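Uncharacterized protein (Burkholderia vietnamiensis, PDB 5HAL) is of unknown function but folds as a small calycin-like beta barrel of the MoaF-like family and probably binds a small ligand. Local coordinates at residues 16-21 with 59-64; 25-30 with 106-111. One frame throughout, in Å; residues are numbered along the deposited sequence. Where two conformers were deposited one is given.

Contact 1: 16-21 with 59-64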
ATOM      1  N   PRO A  16       8.154 -11.158   3.370  1.00 39.20           N
ATOM      2  CA  PRO A  16       7.232 -10.571   4.346  1.00 34.61           C
ATOM      3  C   PRO A  16       6.058 -11.498   4.584  1.00 36.68           C
ATOM      4  O   PRO A  16       5.716 -12.306   3.708  1.00 36.37           O
ATOM      5  CB  PRO A  16       6.782  -9.272   3.665  1.00 30.22           C
ATOM      6  CG  PRO A  16       6.847  -9.605   2.206  1.00 30.86           C
ATOM      7  CD  PRO A  16       8.051 -10.508   2.051  1.00 31.47           C
ATOM      8  N   PRO A  17       5.418 -11.423   5.756  1.00 36.78           N
ATOM      9  CA  PRO A  17       4.312 -12.348   6.030  1.00 33.34           C
ATOM     10  C   PRO A  17       3.122 -12.107   5.139  1.00 34.40           C
ATOM     11  O   PRO A  17       2.292 -13.010   4.999  1.00 35.85           O
ATOM     12  CB  PRO A  17       3.965 -12.080   7.500  1.00 38.01           C
ATOM     13  CG  PRO A  17       4.986 -11.086   7.992  1.00 40.62           C
ATOM     14  CD  PRO A  17       5.590 -10.423   6.825  1.00 32.58           C
ATOM     15  N   PHE A  18       3.021 -10.929   4.520  1.00 27.96           N
ATOM     16  CA  PHE A  18       1.915 -10.616   3.627  1.00 31.07           C
ATOM     17  C   PHE A  18       2.194 -10.983   2.169  1.00 31.44           C
ATOM     18  O   PHE A  18       1.359 -10.697   1.301  1.00 28.76           O
ATOM     19  CB  PHE A  18       1.542  -9.129   3.747  1.00 28.93           C
ATOM     20  CG  PHE A  18       2.718  -8.186   3.769  1.00 31.26           C
ATOM     21  CD1 PHE A  18       3.265  -7.759   4.977  1.00 27.70           C
ATOM     22  CD2 PHE A  18       3.259  -7.696   2.581  1.00 25.46           C
ATOM     23  CE1 PHE A  18       4.338  -6.868   4.993  1.00 31.28           C
ATOM     24  CE2 PHE A  18       4.344  -6.811   2.593  1.00 21.64           C
ATOM     25  CZ  PHE A  18       4.875  -6.392   3.794  1.00 25.73           C
ATOM     26  N   ALA A  19       3.316 -11.635   1.877  1.00 30.00           N
ATOM     27  CA  ALA A  19       3.590 -12.037   0.499  1.00 30.89           C
ATOM     28  C   ALA A  19       2.557 -13.061   0.031  1.00 35.01           C
ATOM     29  O   ALA A  19       2.106 -13.906   0.802  1.00 33.32           O
ATOM     30  CB  ALA A  19       5.004 -12.621   0.373  1.00 29.33           C
ATOM     31  N   GLY A  20       2.178 -12.980  -1.241  1.00 28.86           N
ATOM     32  CA  GLY A  20       1.209 -13.914  -1.785  1.00 32.09           C
ATOM     33  C   GLY A  20      -0.236 -13.634  -1.413  1.00 29.67           C
ATOM     34  O   GLY A  20      -1.087 -14.501  -1.620  1.00 34.94           O
ATOM     35  N   LYS A  21      -0.541 -12.440  -0.902  1.00 26.66           N
ATOM     36  CA  LYS A  21      -1.861 -12.091  -0.398  1.00 31.01           C
ATOM     37  C   LYS A  21      -2.271 -10.721  -0.916  1.00 32.79           C
ATOM     38  O   LYS A  21      -1.429  -9.903  -1.288  1.00 30.49           O
ATOM     39  CB  LYS A  21      -1.883 -12.082   1.145  1.00 28.31           C
ATOM     40  CG  LYS A  21      -1.637 -13.473   1.757  1.00 36.79           C
ATOM     41  CD  LYS A  21      -1.297 -13.349   3.236  1.00 43.21           C
ATOM     42  CE  LYS A  21      -0.803 -14.672   3.792  1.00 53.11           C
ATOM     43  NZ  LYS A  21      -0.192 -14.477   5.133  1.00 60.38           N
ATOM     44  N   VAL A  59       4.669  -2.109  -8.648  1.00 32.28           N
ATOM     45  CA  VAL A  59       5.784  -1.403  -8.042  1.00 34.30           C
ATOM     46  C   VAL A  59       6.701  -2.387  -7.327  1.00 36.43           C
ATOM     47  O   VAL A  59       6.312  -3.508  -6.980  1.00 29.76           O
ATOM     48  CB  VAL A  59       5.302  -0.307  -7.065  1.00 29.67           C
ATOM     49  CG1 VAL A  59       4.460   0.732  -7.814  1.00 28.58           C
ATOM     50  CG2 VAL A  59       4.512  -0.916  -5.886  1.00 23.34           C
ATOM     51  N   GLU A  60       7.954  -1.964  -7.158  1.00 32.07           N
ATOM     52  CA  GLU A  60       8.880  -2.577  -6.208  0.52 31.83           C
ATOM     53  C   GLU A  60       8.743  -1.851  -4.879  1.00 23.01           C
ATOM     54  O   GLU A  60       8.715  -0.624  -4.852  1.00 26.33           O
ATOM     55  CB  GLU A  60      10.339  -2.464  -6.673  0.52 34.66           C
ATOM     56  CG  GLU A  60      10.665  -2.996  -8.048  0.52 38.58           C
ATOM     57  CD  GLU A  60      10.895  -1.907  -9.080  0.52 35.90           C
ATOM     58  OE1 GLU A  60      10.584  -2.168 -10.264  0.52 43.93           O
ATOM     59  OE2 GLU A  60      11.377  -0.797  -8.723  0.52 27.26           O
ATOM     60  N   TYR A  61       8.701  -2.596  -3.775  1.00 26.53           N
ATOM     61  CA  TYR A  61       8.565  -1.954  -2.471  1.00 27.18           C
ATOM     62  C   TYR A  61       9.640  -2.457  -1.518  1.00 25.53           C
ATOM     63  O   TYR A  61      10.233  -3.519  -1.716  1.00 29.12           O
ATOM     64  CB  TYR A  61       7.167  -2.196  -1.862  1.00 20.39           C
ATOM     65  CG  TYR A  61       6.912  -3.652  -1.534  1.00 23.56           C
ATOM     66  CD1 TYR A  61       6.414  -4.526  -2.494  1.00 21.86           C
ATOM     67  CD2 TYR A  61       7.182  -4.158  -0.259  1.00 25.20           C
ATOM     68  CE1 TYR A  61       6.186  -5.874  -2.193  1.00 26.31           C
ATOM     69  CE2 TYR A  61       6.963  -5.507   0.050  1.00 23.07           C
ATOM     70  CZ  TYR A  61       6.472  -6.356  -0.917  1.00 22.43           C
ATOM     71  OH  TYR A  61       6.257  -7.680  -0.604  1.00 26.56           O
ATOM     72  N   THR A  62       9.877  -1.673  -0.471  1.00 25.51           N
ATOM     73  CA  THR A  62      10.610  -2.098   0.711  1.00 26.96           C
ATOM     74  C   THR A  62       9.624  -2.266   1.856  1.00 24.43           C
ATOM     75  O   THR A  62       8.535  -1.689   1.850  1.00 25.07           O
ATOM     76  CB  THR A  62      11.694  -1.074   1.105  1.00 30.84           C
ATOM     77  OG1 THR A  62      11.082   0.192   1.417  1.00 28.10           O
ATOM     78  CG2 THR A  62      12.689  -0.879  -0.050  1.00 26.13           C
ATOM     79  N   TRP A  63      10.004  -3.076   2.837  1.00 25.21           N
ATOM     80  CA  TRP A  63       9.160  -3.301   4.001  1.00 25.92           C
ATOM     81  C   TRP A  63      10.062  -3.511   5.204  1.00 30.14           C
ATOM     82  O   TRP A  63      11.125  -4.125   5.080  1.00 33.51           O
ATOM     83  CB  TRP A  63       8.235  -4.514   3.812  1.00 23.64           C
ATOM     84  CG  TRP A  63       8.974  -5.825   3.727  1.00 22.69           C
ATOM     85  CD1 TRP A  63       9.578  -6.354   2.621  1.00 25.31           C
ATOM     86  CD2 TRP A  63       9.173  -6.776   4.785  1.00 28.74           C
ATOM     87  NE1 TRP A  63      10.144  -7.575   2.925  1.00 24.87           N
ATOM     88  CE2 TRP A  63       9.902  -7.860   4.246  1.00 28.65           C
ATOM     89  CE3 TRP A  63       8.799  -6.820   6.132  1.00 28.63           C
ATOM     90  CZ2 TRP A  63      10.283  -8.966   5.014  1.00 30.29           C
ATOM     91  CZ3 TRP A  63       9.172  -7.925   6.899  1.00 31.27           C
ATOM     92  CH2 TRP A  63       9.907  -8.985   6.334  1.00 36.86           C
ATOM     93  N   GLN A  64       9.642  -2.986   6.361  1.00 28.57           N
ATOM     94  CA  GLN A  64      10.362  -3.148   7.625  1.00 31.70           C
ATOM     95  C   GLN A  64       9.339  -3.263   8.743  1.00 34.55           C
ATOM     96  O   GLN A  64       8.363  -2.497   8.768  1.00 33.78           O
ATOM     97  CB  GLN A  64      11.291  -1.961   7.940  1.00 38.92           C
ATOM     98  CG  GLN A  64      12.164  -1.499   6.789  1.00 51.08           C
ATOM     99  CD  GLN A  64      13.256  -2.504   6.454  1.00 66.10           C
ATOM    100  OE1 GLN A  64      13.599  -3.360   7.273  1.00 66.75           O
ATOM    101  NE2 GLN A  64      13.802  -2.409   5.240  1.00 71.14           N
TER

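Contact 2: 25-30 with 106-111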
ATOM      1  N   VAL A  25      -7.620  -1.622   1.060  1.00 30.45           N
ATOM      2  CA  VAL A  25      -7.449  -0.466   1.929  1.00 29.48           C
ATOM      3  C   VAL A  25      -8.527   0.550   1.580  1.00 31.47           C
ATOM      4  O   VAL A  25      -8.760   0.834   0.400  1.00 34.57           O
ATOM      5  CB  VAL A  25      -6.033   0.133   1.811  1.00 34.96           C
ATOM      6  CG1 VAL A  25      -5.029  -0.760   2.541  1.00 35.20           C
ATOM      7  CG2 VAL A  25      -5.603   0.314   0.339  1.00 27.47           C
ATOM      8  N   ARG A  26      -9.199   1.079   2.600  1.00 33.24           N
ATOM      9  CA  ARG A  26     -10.278   2.042   2.411  1.00 37.70           C
ATOM     10  C   ARG A  26      -9.968   3.302   3.209  1.00 44.28           C
ATOM     11  O   ARG A  26      -9.797   3.243   4.429  1.00 37.88           O
ATOM     12  CB  ARG A  26     -11.631   1.456   2.835  1.00 41.44           C
ATOM     13  CG  ARG A  26     -11.937   0.070   2.267  1.00 56.06           C
ATOM     14  CD  ARG A  26     -13.402  -0.331   2.502  1.00 65.54           C
ATOM     15  NE  ARG A  26     -14.294   0.429   1.626  1.00 77.70           N
ATOM     16  CZ  ARG A  26     -14.925  -0.073   0.567  1.00 79.24           C
ATOM     17  NH1 ARG A  26     -15.692   0.716  -0.176  1.00 78.66           N
ATOM     18  NH2 ARG A  26     -14.799  -1.358   0.253  1.00 75.79           N
ATOM     19  N   TYR A  27      -9.904   4.436   2.518  1.00 37.10           N
ATOM     20  CA  TYR A  27      -9.660   5.730   3.130  1.00 37.95           C
ATOM     21  C   TYR A  27     -10.753   6.688   2.680  1.00 42.27           C
ATOM     22  O   TYR A  27     -11.530   6.394   1.769  1.00 45.94           O
ATOM     23  CB  TYR A  27      -8.286   6.299   2.745  1.00 36.05           C
ATOM     24  CG  TYR A  27      -7.144   5.306   2.682  1.00 32.26           C
ATOM     25  CD1 TYR A  27      -6.389   5.002   3.811  1.00 33.68           C
ATOM     26  CD2 TYR A  27      -6.797   4.698   1.488  1.00 32.36           C
ATOM     27  CE1 TYR A  27      -5.328   4.106   3.744  1.00 30.11           C
ATOM     28  CE2 TYR A  27      -5.747   3.804   1.417  1.00 31.00           C
ATOM     29  CZ  TYR A  27      -5.017   3.512   2.551  1.00 32.31           C
ATOM     30  OH  TYR A  27      -3.981   2.616   2.474  1.00 31.14           O
ATOM     31  N   ASP A  28     -10.820   7.847   3.317  1.00 44.17           N
ATOM     32  CA  ASP A  28     -11.731   8.868   2.830  1.00 48.20           C
ATOM     33  C   ASP A  28     -11.389   9.214   1.382  1.00 57.98           C
ATOM     34  O   ASP A  28     -10.287   9.687   1.085  1.00 54.21           O
ATOM     35  CB  ASP A  28     -11.662  10.103   3.721  1.00 54.51           C
ATOM     36  CG  ASP A  28     -12.719  11.120   3.375  1.00 67.15           C
ATOM     37  OD1 ASP A  28     -13.802  10.720   2.900  1.00 78.07           O
ATOM     38  OD2 ASP A  28     -12.466  12.323   3.573  1.00 78.60           O
ATOM     39  N   GLY A  29     -12.318   8.928   0.474  1.00 55.64           N
ATOM     40  CA  GLY A  29     -12.149   9.262  -0.924  1.00 51.48           C
ATOM     41  C   GLY A  29     -11.266   8.335  -1.726  1.00 52.21           C
ATOM     42  O   GLY A  29     -10.928   8.668  -2.868  1.00 56.58           O
ATOM     43  N   LEU A  30     -10.885   7.180  -1.184  1.00 45.43           N
ATOM     44  CA  LEU A  30      -9.982   6.290  -1.902  1.00 39.99           C
ATOM     45  C   LEU A  30     -10.138   4.867  -1.384  1.00 42.68           C
ATOM     46  O   LEU A  30     -10.046   4.628  -0.177  1.00 41.87           O
ATOM     47  CB  LEU A  30      -8.524   6.760  -1.753  1.00 40.17           C
ATOM     48  CG  LEU A  30      -7.440   5.815  -2.274  1.00 41.31           C
ATOM     49  CD1 LEU A  30      -7.682   5.508  -3.719  1.00 38.26           C
ATOM     50  CD2 LEU A  30      -6.052   6.425  -2.081  1.00 45.30           C
ATOM     51  N   HIS A 106      -0.202  14.199   0.743  1.00 25.90           N
ATOM     52  CA  HIS A 106      -1.502  13.725   1.192  1.00 27.70           C
ATOM     53  C   HIS A 106      -1.331  12.712   2.312  1.00 26.82           C
ATOM     54  O   HIS A 106      -0.544  11.768   2.188  1.00 27.35           O
ATOM     55  CB  HIS A 106      -2.285  13.092   0.036  1.00 32.51           C
ATOM     56  CG  HIS A 106      -2.610  14.056  -1.058  1.00 41.13           C
ATOM     57  ND1 HIS A 106      -2.120  13.921  -2.338  1.00 41.26           N
ATOM     58  CD2 HIS A 106      -3.344  15.196  -1.051  1.00 41.57           C
ATOM     59  CE1 HIS A 106      -2.558  14.925  -3.079  1.00 40.07           C
ATOM     60  NE2 HIS A 106      -3.296  15.716  -2.319  1.00 43.03           N
ATOM     61  N   ARG A 107      -2.065  12.912   3.395  1.00 27.90           N
ATOM     62  CA  ARG A 107      -2.104  11.978   4.506  1.00 29.76           C
ATOM     63  C   ARG A 107      -3.494  11.379   4.571  1.00 29.74           C
ATOM     64  O   ARG A 107      -4.488  12.110   4.533  1.00 34.58           O
ATOM     65  CB  ARG A 107      -1.781  12.675   5.827  1.00 35.33           C
ATOM     66  CG  ARG A 107      -0.477  13.425   5.821  1.00 41.56           C
ATOM     67  CD  ARG A 107      -0.652  14.650   6.659  1.00 48.37           C
ATOM     68  NE  ARG A 107       0.539  15.006   7.403  1.00 43.32           N
ATOM     69  CZ  ARG A 107       1.299  16.052   7.116  1.00 39.57           C
ATOM     70  NH1 ARG A 107       0.990  16.836   6.090  1.00 36.56           N
ATOM     71  NH2 ARG A 107       2.357  16.317   7.869  1.00 31.63           N
ATOM     72  N   LEU A 108      -3.560  10.056   4.650  1.00 30.03           N
ATOM     73  CA  LEU A 108      -4.827   9.357   4.775  1.00 33.69           C
ATOM     74  C   LEU A 108      -4.649   8.237   5.781  1.00 34.74           C
ATOM     75  O   LEU A 108      -3.554   7.697   5.938  1.00 36.93           O
ATOM     76  CB  LEU A 108      -5.299   8.768   3.435  1.00 37.47           C
ATOM     77  CG  LEU A 108      -5.727   9.688   2.294  1.00 40.20           C
ATOM     78  CD1 LEU A 108      -5.974   8.860   1.040  1.00 35.76           C
ATOM     79  CD2 LEU A 108      -6.983  10.470   2.683  1.00 39.13           C
ATOM     80  N   ASP A 109      -5.722   7.888   6.468  1.00 35.46           N
ATOM     81  CA  ASP A 109      -5.672   6.684   7.273  1.00 40.51           C
ATOM     82  C   ASP A 109      -7.017   5.980   7.180  1.00 36.88           C
ATOM     83  O   ASP A 109      -8.062   6.632   7.110  1.00 38.83           O
ATOM     84  CB  ASP A 109      -5.280   7.002   8.715  1.00 47.03           C
ATOM     85  CG  ASP A 109      -6.443   7.369   9.542  1.00 63.93           C
ATOM     86  OD1 ASP A 109      -6.956   8.489   9.351  1.00 78.95           O
ATOM     87  OD2 ASP A 109      -6.847   6.535  10.380  1.00 69.04           O
ATOM     88  N   GLY A 110      -6.985   4.658   7.128  1.00 35.71           N
ATOM     89  CA  GLY A 110      -8.212   3.908   7.012  1.00 38.30           C
ATOM     90  C   GLY A 110      -8.057   2.472   7.426  1.00 37.39           C
ATOM     91  O   GLY A 110      -7.175   2.122   8.212  1.00 40.14           O
ATOM     92  N   SER A 111      -8.946   1.642   6.896  1.00 35.87           N
ATOM     93  CA  SER A 111      -9.003   0.234   7.224  1.00 34.76           C
ATOM     94  C   SER A 111      -8.153  -0.575   6.253  1.00 40.97           C
ATOM     95  O   SER A 111      -7.835  -0.135   5.147  1.00 30.89           O
ATOM     96  CB  SER A 111     -10.444  -0.264   7.180  1.00 39.35           C
ATOM     97  OG  SER A 111     -10.969  -0.071   5.881  1.00 44.44           O
TER
HETATM   98  O   HOH W   1      -8.748   8.666   5.232  1.00 49.05           O

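Contact 1: 16-21 with 59-64
Pro16 lies flat over the indole of Trp63: its CB stands 3.6 Å from the centroid of the six-membered ring and only 17° off the ring normal, a CH-pi contact over the centre of the face. The pyrrolidine follows the indole toward its nitrogen, with Pro16 CD 3.7 Å from Trp63 NE1, while Pro16 CG meets Tyr61 OH, two residues back on the same strand, at 3.5 Å. Phe18 supplies the second aromatic approach. Its edge points at the face of the Trp63 five-membered ring, centroids 5.8 Å apart and planes at 79°, which defines a T-shaped pair; Phe18 CZ also reaches Trp63 CB at 3.8 Å. Beside it, Phe18 and Tyr61 lie alongside each other, pointing opposite ways, CE2 to CE2 at 3.9 Å.

Tyr61 and Trp63 share nearly one first torsion (chi1 about 65°), each CG lying between its backbone N and carbonyl carbon, as does that of Phe18. Spaced by two on strand 56-67, both start on the side facing the loop, and the shared torsion sends both rings roughly the same way. The loop itself is shaped by a type I turn from Pro16 to Ala19, closed by Ala19 N to Pro16 O at 3.1 Å, and Lys21 NZ bonds back to Pro17 O.

No hydrogen bond joins the segments. Arg14 adds a cation-pi contact to Trp63, and Tyr36 and Tyr71 form further edge-to-face pairs with Phe18. The arrangement is an aromatic cluster in which the segment preceding the first strand packs against the barrel, in keeping with the calycin relationship of this MoaF-like fold.

Contact 2: 25-30 with 106-111
Arg26 and Ser111 form an antiparallel hydrogen-bonded pair in which both backbone groups of each residue are used. Arg26 N donates to Ser111 O at 3.1 Å with an N-H...O angle of 159°; the return bond, from Ser111 N to Arg26 O, is more bent at 143° but lies in the carbonyl plane. Each acceptor is also approached by a CA-H: Gly110 CA lies 3.1 Å from Arg26 O, and Val25 CA meets Ser111 O.

The direct pairing does not continue to Asp28. Instead one water accepts from Asp28 N and donates to Asp109 O, both at 2.9 Å, bridging the turn to strand 105-114 where segment 25-30 turns away. The type II turn from Tyr27 to Leu30 is closed by Tyr27 N to Leu30 O and Leu30 N to Tyr27 O.

Tyr27 CG sits beside the backbone N (chi1 -40°), which brings the ring edge against the backbone of 109-110, CD1 to Gly110 N at 3.4 Å. Its hydroxyl is hydrogen-bonded to Ser94 OG, while Gly110 pairs through its backbone with Ser94. Leu108 crosses Tyr27 at about a right angle and touches Leu30 with CD1, 4.0 Å from Leu30 CD2. On the other face the side chain of Arg26 passes Ser111 OG, and its NH2 forms a salt bridge with Glu24.

The chemistry suggests that, within these segments, the barrel seam rests on one backbone-bonded pair, with water and apolar packing taking over beyond it.

Overall arrangement
The two contacts lie on opposite sides of the chain's centre, about 19 Å apart between their own centres, yet both belong to the same closed antiparallel sheet. Contact 1 is buried and almost wholly side-chain in character: a loop rests its proline and aromatic rings on strand 56-67 with no hydrogen bond between the segments. Contact 2 is only partly buried and joins strands 22-27 and 105-114, the first and last in the chain, through main-chain bonds and a bridging water, with apolar packing of Tyr27 and Leu108. Residues 16-21 lead directly into strand 22-27, so one N-terminal run of chain contributes aromatic packing near its start and sheet closure farther along.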